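Local coordinates for protein MavE (Legionella pneumophila subsp. pneumophila, PDB 6PIR) that acts as a virulence effector needed for endoplasmic-reticulum-mediated remodelling of the Legionella-containing vacuole and for escape from lysosomes, at residues N13-L18 against P104-N109; S49-A54 against E60-F65. One frame throughout, in Å; residues are numbered along the deposited sequence. Where two conformers were deposited one is given.

How the interactions relate
From the N terminus, helix 5-21 supplies the first half of interaction 1, and its partner arrives only at the C-terminal end of helix 85-106, so the contact closes a long, mostly helical loop. Within that loop the chain passes through helix 26-36 and the region of the NPxY motif, then makes interaction 2, a short local closure between loop 49-54 and helix 59-77; the two nest without crossing. They touch through Thr107 and Pro104: Thr107 OG1 sits 2.8 Å from Thr52 N and Pro104 O 2.8 Å from Thr52 OG1, both probably hydrogen bonds, and the Thr107 methyl packs on Phe65. These contacts join the loop to the end of helix 85-106.

Interaction 1: N13-L18 against P104-N109; sequences NSLMFL and PLLTAN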
loop_
_atom_site.group_PDB
_atom_site.type_symbol
_atom_site.label_atom_id
_atom_site.label_comp_id
_atom_site.label_asym_id
_atom_site.label_seq_id
_atom_site.Cartn_x
_atom_site.Cartn_y
_atom_site.Cartn_z
ATOM N N ASN A 13 5.917 -6.532 -0.441
ATOM C CA ASN A 13 6.688 -5.586 0.385
ATOM C C ASN A 13 5.881 -4.351 0.738
ATOM O O ASN A 13 6.032 -3.772 1.841
ATOM C CB ASN A 13 7.952 -5.195 -0.354
ATOM C CG ASN A 13 8.929 -6.315 -0.430
ATOM O OD1 ASN A 13 9.001 -7.140 0.477
ATOM N ND2 ASN A 13 9.709 -6.347 -1.495
ATOM N N SER A 14 5.046 -3.905 -0.201
ATOM C CA SER A 14 4.180 -2.762 0.045
ATOM C C SER A 14 3.165 -3.067 1.141
ATOM O O SER A 14 2.921 -2.234 2.024
ATOM C CB SER A 14 3.499 -2.394 -1.268
ATOM O OG SER A 14 4.474 -1.963 -2.194
ATOM N N LEU A 15 2.566 -4.260 1.091
ATOM C CA LEU A 15 1.647 -4.683 2.125
ATOM C C LEU A 15 2.332 -4.807 3.468
ATOM O O LEU A 15 1.754 -4.415 4.484
ATOM C CB LEU A 15 0.991 -6.005 1.728
ATOM C CG LEU A 15 0.127 -5.869 0.496
ATOM C CD1 LEU A 15 -0.510 -7.240 0.221
ATOM C CD2 LEU A 15 -0.897 -4.773 0.630
ATOM N N MET A 16 3.569 -5.307 3.496
ATOM C CA MET A 16 4.291 -5.344 4.765
ATOM C C MET A 16 4.436 -3.943 5.363
ATOM O O MET A 16 4.168 -3.732 6.555
ATOM C CB MET A 16 5.647 -6.012 4.569
ATOM C CG MET A 16 6.745 -5.453 5.474
ATOM S SD MET A 16 8.279 -5.875 4.703
ATOM C CE MET A 16 8.546 -4.414 3.740
ATOM N N PHE A 17 4.855 -2.961 4.551
ATOM C CA PHE A 17 4.982 -1.609 5.088
ATOM C C PHE A 17 3.628 -1.019 5.464
ATOM O O PHE A 17 3.528 -0.302 6.462
ATOM C CB PHE A 17 5.670 -0.683 4.114
ATOM C CG PHE A 17 7.156 -0.810 4.104
ATOM C CD1 PHE A 17 7.894 -0.617 5.276
ATOM C CD2 PHE A 17 7.812 -1.140 2.947
ATOM C CE1 PHE A 17 9.267 -0.733 5.264
ATOM C CE2 PHE A 17 9.203 -1.217 2.930
ATOM C CZ PHE A 17 9.919 -1.020 4.110
ATOM N N LEU A 18 2.589 -1.270 4.653
ATOM C CA LEU A 18 1.239 -0.823 4.986
ATOM C C LEU A 18 0.823 -1.335 6.356
ATOM O O LEU A 18 0.321 -0.581 7.202
ATOM C CB LEU A 18 0.241 -1.309 3.918
ATOM C CG LEU A 18 -1.236 -0.967 4.197
ATOM C CD1 LEU A 18 -1.531 0.534 4.263
ATOM C CD2 LEU A 18 -2.160 -1.671 3.127
ATOM N N PRO A 104 -8.904 -1.126 -3.909
ATOM C CA PRO A 104 -10.307 -1.544 -3.708
ATOM C C PRO A 104 -10.452 -2.801 -2.869
ATOM O O PRO A 104 -11.377 -2.908 -2.055
ATOM C CB PRO A 104 -10.815 -1.767 -5.143
ATOM C CG PRO A 104 -10.004 -0.821 -5.938
ATOM C CD PRO A 104 -8.637 -0.805 -5.329
ATOM N N LEU A 105 -9.529 -3.750 -3.029
ATOM C CA LEU A 105 -9.584 -4.968 -2.229
ATOM C C LEU A 105 -9.281 -4.673 -0.773
ATOM O O LEU A 105 -10.000 -5.113 0.128
ATOM C CB LEU A 105 -8.584 -5.991 -2.753
ATOM C CG LEU A 105 -8.975 -6.686 -4.025
ATOM C CD1 LEU A 105 -7.822 -7.562 -4.449
ATOM C CD2 LEU A 105 -10.242 -7.508 -3.761
ATOM N N LEU A 106 -8.197 -3.951 -0.532
ATOM C CA LEU A 106 -7.764 -3.664 0.830
ATOM C C LEU A 106 -8.797 -2.857 1.602
ATOM O O LEU A 106 -8.913 -3.016 2.825
ATOM C CB LEU A 106 -6.429 -2.907 0.796
ATOM C CG LEU A 106 -5.187 -3.643 0.290
ATOM C CD1 LEU A 106 -4.128 -2.625 -0.026
ATOM C CD2 LEU A 106 -4.664 -4.667 1.291
ATOM N N THR A 107 -9.560 -1.992 0.921
ATOM C CA THR A 107 -10.514 -1.103 1.585
ATOM C C THR A 107 -11.933 -1.664 1.610
ATOM O O THR A 107 -12.855 -0.994 2.094
ATOM C CB THR A 107 -10.517 0.272 0.911
ATOM O OG1 THR A 107 -10.873 0.135 -0.468
ATOM C CG2 THR A 107 -9.129 0.934 1.019
ATOM N N ALA A 108 -12.123 -2.895 1.151
ATOM C CA ALA A 108 -13.431 -3.528 1.127
ATOM C C ALA A 108 -13.697 -4.234 2.450
ATOM O O ALA A 108 -12.766 -4.699 3.109
ATOM C CB ALA A 108 -13.499 -4.544 -0.020
ATOM N N ASN A 109 -14.990 -4.331 2.821
ATOM C CA ASN A 109 -15.464 -5.119 3.971
ATOM C C ASN A 109 -14.801 -4.707 5.275
ATOM O O ASN A 109 -14.492 -5.555 6.116
ATOM C CB ASN A 109 -15.290 -6.624 3.775
ATOM C CG ASN A 109 -16.062 -7.148 2.599
ATOM O OD1 ASN A 109 -17.247 -6.857 2.459
ATOM N ND2 ASN A 109 -15.412 -7.945 1.759
#
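Leu106 meets Leu15 and Leu18 with both of its methyls, and these three leucines make the whole contact. Leu18 comes at it tip to tip, Leu18 CD2 lying 3.8 Å from Leu106 CD1. Leu15 arrives at a slant to the Leu106 side chain and uses a single methyl on both branches: Leu15 CD2 is 3.8 Å from Leu106 CD2 and 3.9 Å from Leu106 CD1. Leu106 CD1 is therefore shared between the two leucines of the N-terminal helix, while its CD2 turns to Leu15. The first torsions set this up. Leu18 swings CG anti to the backbone N (chi1 177°), whereas Leu15 carries CG beside its own N (chi1 -64°), and from these different starting directions both side chains send CD2 to the same partner. The backbones stay well apart, with Leu15 CA and Leu106 CA 9.6 Å from each other, so side chains alone meet across the gap between these two segments; no hydrogen bond crosses it.

This is helix-to-helix packing in the core of an all-helical domain, the part of MavE that precedes its C-terminal transmembrane helix. It joins the middle of helix 5-21 to the last turn of helix 85-106, and all three touching residues are buried. Helix 115-134 joins in, since Ser123 and Ile126 each touch both Leu15 and Leu106.

Further out, polar bonds hold the end of helix 85-106 in place. Leu106 O accepts a hydrogen bond from Asn122 ND2, fastening the backbone of the central leucine to helix 115-134. One residue on, Thr107 OG1 is hydrogen-bonded to Val103 O.

Interaction 2: S49-A54 against E60-F65; sequences SRITNA and EDKLKF
A loop folds back here onto the helix that follows it: the irregular chain 49-54, which comes soon after the NPxY motif (Asn42 to Tyr45), packs on the early turns of helix 59-77 through an apolar patch and a lysine that reaches a backbone carbonyl. Ile51 is the wedge. Its CD1 reaches Lys62 CG and Phe65 CD2, both at 3.9 Å, and so touches two residues that lie three positions apart on the helix. Ile51 and Phe65 run alongside in opposite senses: Ile51 CG1 lies 4.1 Å from both Phe65 CD2 and CE2, and the terminal methyl meets the ring obliquely. Phe65 is brought to the loop by a CG anti to the backbone N (chi1 173°).

Lys62 works differently. Its chain runs extended beyond CG, crossing Ile51 at a slant, and carries its far end to the backbone of Ala54. Lys62 CE is 3.1 Å from Ala54 O, and Lys62 NZ is 3.2 Å from the same oxygen. One side chain thus meets the loop twice, with its aliphatic root on Ile51 and its far end at a main-chain carbonyl.

Trp57, in the short connection between the two segments, touches both Ile51 and Lys62. On the other side of the loop, Arg50 NH2 forms a salt bridge with Asp100 OD1, anchoring 49-54 to helix 85-106, whose Val103 also packs on Phe65. Leu116 and Val119 of helix 115-134 touch Phe65 too, so this ring sits where helices 59-77, 85-106 and 115-134 converge beside the loop.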
loop_
_atom_site.group_PDB
_atom_site.type_symbol
_atom_site.label_atom_id
_atom_site.label_comp_id
_atom_site.label_asym_id
_atom_site.label_seq_id
_atom_site.Cartn_x
_atom_site.Cartn_y
_atom_site.Cartn_z
ATOM N N SER A 49 -9.549 8.144 -4.563
ATOM C CA SER A 49 -10.615 7.733 -5.475
ATOM C C SER A 49 -10.801 6.217 -5.561
ATOM O O SER A 49 -11.819 5.766 -6.097
ATOM C CB SER A 49 -10.332 8.270 -6.866
ATOM O OG SER A 49 -9.170 7.659 -7.394
ATOM N N ARG A 50 -9.855 5.427 -5.069
ATOM C CA ARG A 50 -9.903 3.973 -5.200
ATOM C C ARG A 50 -10.450 3.270 -3.954
ATOM O O ARG A 50 -10.541 2.040 -3.924
ATOM C CB ARG A 50 -8.497 3.479 -5.546
ATOM C CG ARG A 50 -7.986 4.014 -6.905
ATOM C CD ARG A 50 -6.452 4.031 -7.023
ATOM N NE ARG A 50 -5.990 4.101 -8.413
ATOM C CZ ARG A 50 -5.965 5.208 -9.149
ATOM N NH1 ARG A 50 -6.375 6.360 -8.619
ATOM N NH2 ARG A 50 -5.525 5.171 -10.407
ATOM N N ILE A 51 -10.801 4.021 -2.916
ATOM C CA ILE A 51 -11.297 3.419 -1.684
ATOM C C ILE A 51 -12.716 2.911 -1.872
ATOM O O ILE A 51 -13.597 3.643 -2.333
ATOM C CB ILE A 51 -11.228 4.445 -0.538
ATOM C CG1 ILE A 51 -9.773 4.783 -0.233
ATOM C CG2 ILE A 51 -11.908 3.906 0.715
ATOM C CD1 ILE A 51 -9.579 5.856 0.878
ATOM N N THR A 52 -12.948 1.650 -1.511
ATOM C CA THR A 52 -14.278 1.067 -1.594
ATOM C C THR A 52 -15.226 1.674 -0.571
ATOM O O THR A 52 -14.917 1.746 0.624
ATOM C CB THR A 52 -14.194 -0.435 -1.382
ATOM O OG1 THR A 52 -13.415 -0.976 -2.449
ATOM C CG2 THR A 52 -15.577 -1.056 -1.382
ATOM N N ASN A 53 -16.399 2.071 -1.053
ATOM C CA ASN A 53 -17.429 2.702 -0.239
ATOM C C ASN A 53 -16.844 3.888 0.508
ATOM O O ASN A 53 -16.994 4.027 1.717
ATOM C CB ASN A 53 -18.085 1.705 0.703
ATOM C CG ASN A 53 -18.881 0.642 -0.051
ATOM O OD1 ASN A 53 -19.456 0.916 -1.123
ATOM N ND2 ASN A 53 -18.918 -0.569 0.496
ATOM N N ALA A 54 -16.172 4.745 -0.254
ATOM C CA ALA A 54 -15.429 5.858 0.321
ATOM C C ALA A 54 -16.328 6.841 1.074
ATOM O O ALA A 54 -15.857 7.525 1.986
ATOM C CB ALA A 54 -14.671 6.567 -0.798
ATOM N N GLU A 60 -10.521 11.280 8.372
ATOM C CA GLU A 60 -9.314 10.887 9.089
ATOM C C GLU A 60 -8.862 9.479 8.695
ATOM O O GLU A 60 -7.656 9.225 8.579
ATOM C CB GLU A 60 -9.539 10.975 10.588
ATOM C CG GLU A 60 -9.652 12.407 11.049
ATOM C CD GLU A 60 -8.367 13.217 10.854
ATOM O OE1 GLU A 60 -7.272 12.756 11.282
ATOM O OE2 GLU A 60 -8.472 14.334 10.302
ATOM N N ASP A 61 -9.809 8.536 8.547
ATOM C CA ASP A 61 -9.456 7.185 8.111
ATOM C C ASP A 61 -8.890 7.189 6.696
ATOM O O ASP A 61 -7.955 6.437 6.381
ATOM C CB ASP A 61 -10.688 6.270 8.157
ATOM C CG ASP A 61 -11.011 5.757 9.564
ATOM O OD1 ASP A 61 -10.204 5.928 10.496
ATOM O OD2 ASP A 61 -12.115 5.205 9.743
ATOM N N LYS A 62 -9.499 7.960 5.810
ATOM C CA LYS A 62 -8.955 8.089 4.464
ATOM C C LYS A 62 -7.534 8.648 4.500
ATOM O O LYS A 62 -6.646 8.193 3.760
ATOM C CB LYS A 62 -9.838 9.016 3.651
ATOM C CG LYS A 62 -11.185 8.462 3.318
ATOM C CD LYS A 62 -11.885 9.422 2.403
ATOM C CE LYS A 62 -13.379 9.235 2.475
ATOM N NZ LYS A 62 -14.087 10.125 1.525
ATOM N N LEU A 63 -7.307 9.674 5.329
ATOM C CA LEU A 63 -5.980 10.277 5.393
ATOM C C LEU A 63 -4.972 9.278 5.929
ATOM O O LEU A 63 -3.863 9.159 5.406
ATOM C CB LEU A 63 -5.991 11.540 6.283
ATOM N N LYS A 64 -5.336 8.551 6.963
ATOM C CA LYS A 64 -4.431 7.544 7.498
ATOM C C LYS A 64 -4.089 6.503 6.432
ATOM O O LYS A 64 -2.917 6.145 6.242
ATOM C CB LYS A 64 -5.044 6.894 8.742
ATOM C CG LYS A 64 -4.979 7.768 10.017
ATOM C CD LYS A 64 -5.337 6.919 11.265
ATOM C CE LYS A 64 -5.418 7.730 12.554
ATOM N NZ LYS A 64 -6.669 8.546 12.700
ATOM N N PHE A 65 -5.102 6.033 5.702
ATOM C CA PHE A 65 -4.880 4.979 4.718
ATOM C C PHE A 65 -4.022 5.468 3.561
ATOM O O PHE A 65 -3.049 4.804 3.179
ATOM C CB PHE A 65 -6.223 4.442 4.222
ATOM C CG PHE A 65 -6.090 3.478 3.090
ATOM C CD1 PHE A 65 -5.665 2.184 3.315
ATOM C CD2 PHE A 65 -6.326 3.888 1.784
ATOM C CE1 PHE A 65 -5.528 1.282 2.244
ATOM C CE2 PHE A 65 -6.198 2.989 0.726
ATOM C CZ PHE A 65 -5.791 1.688 0.965
#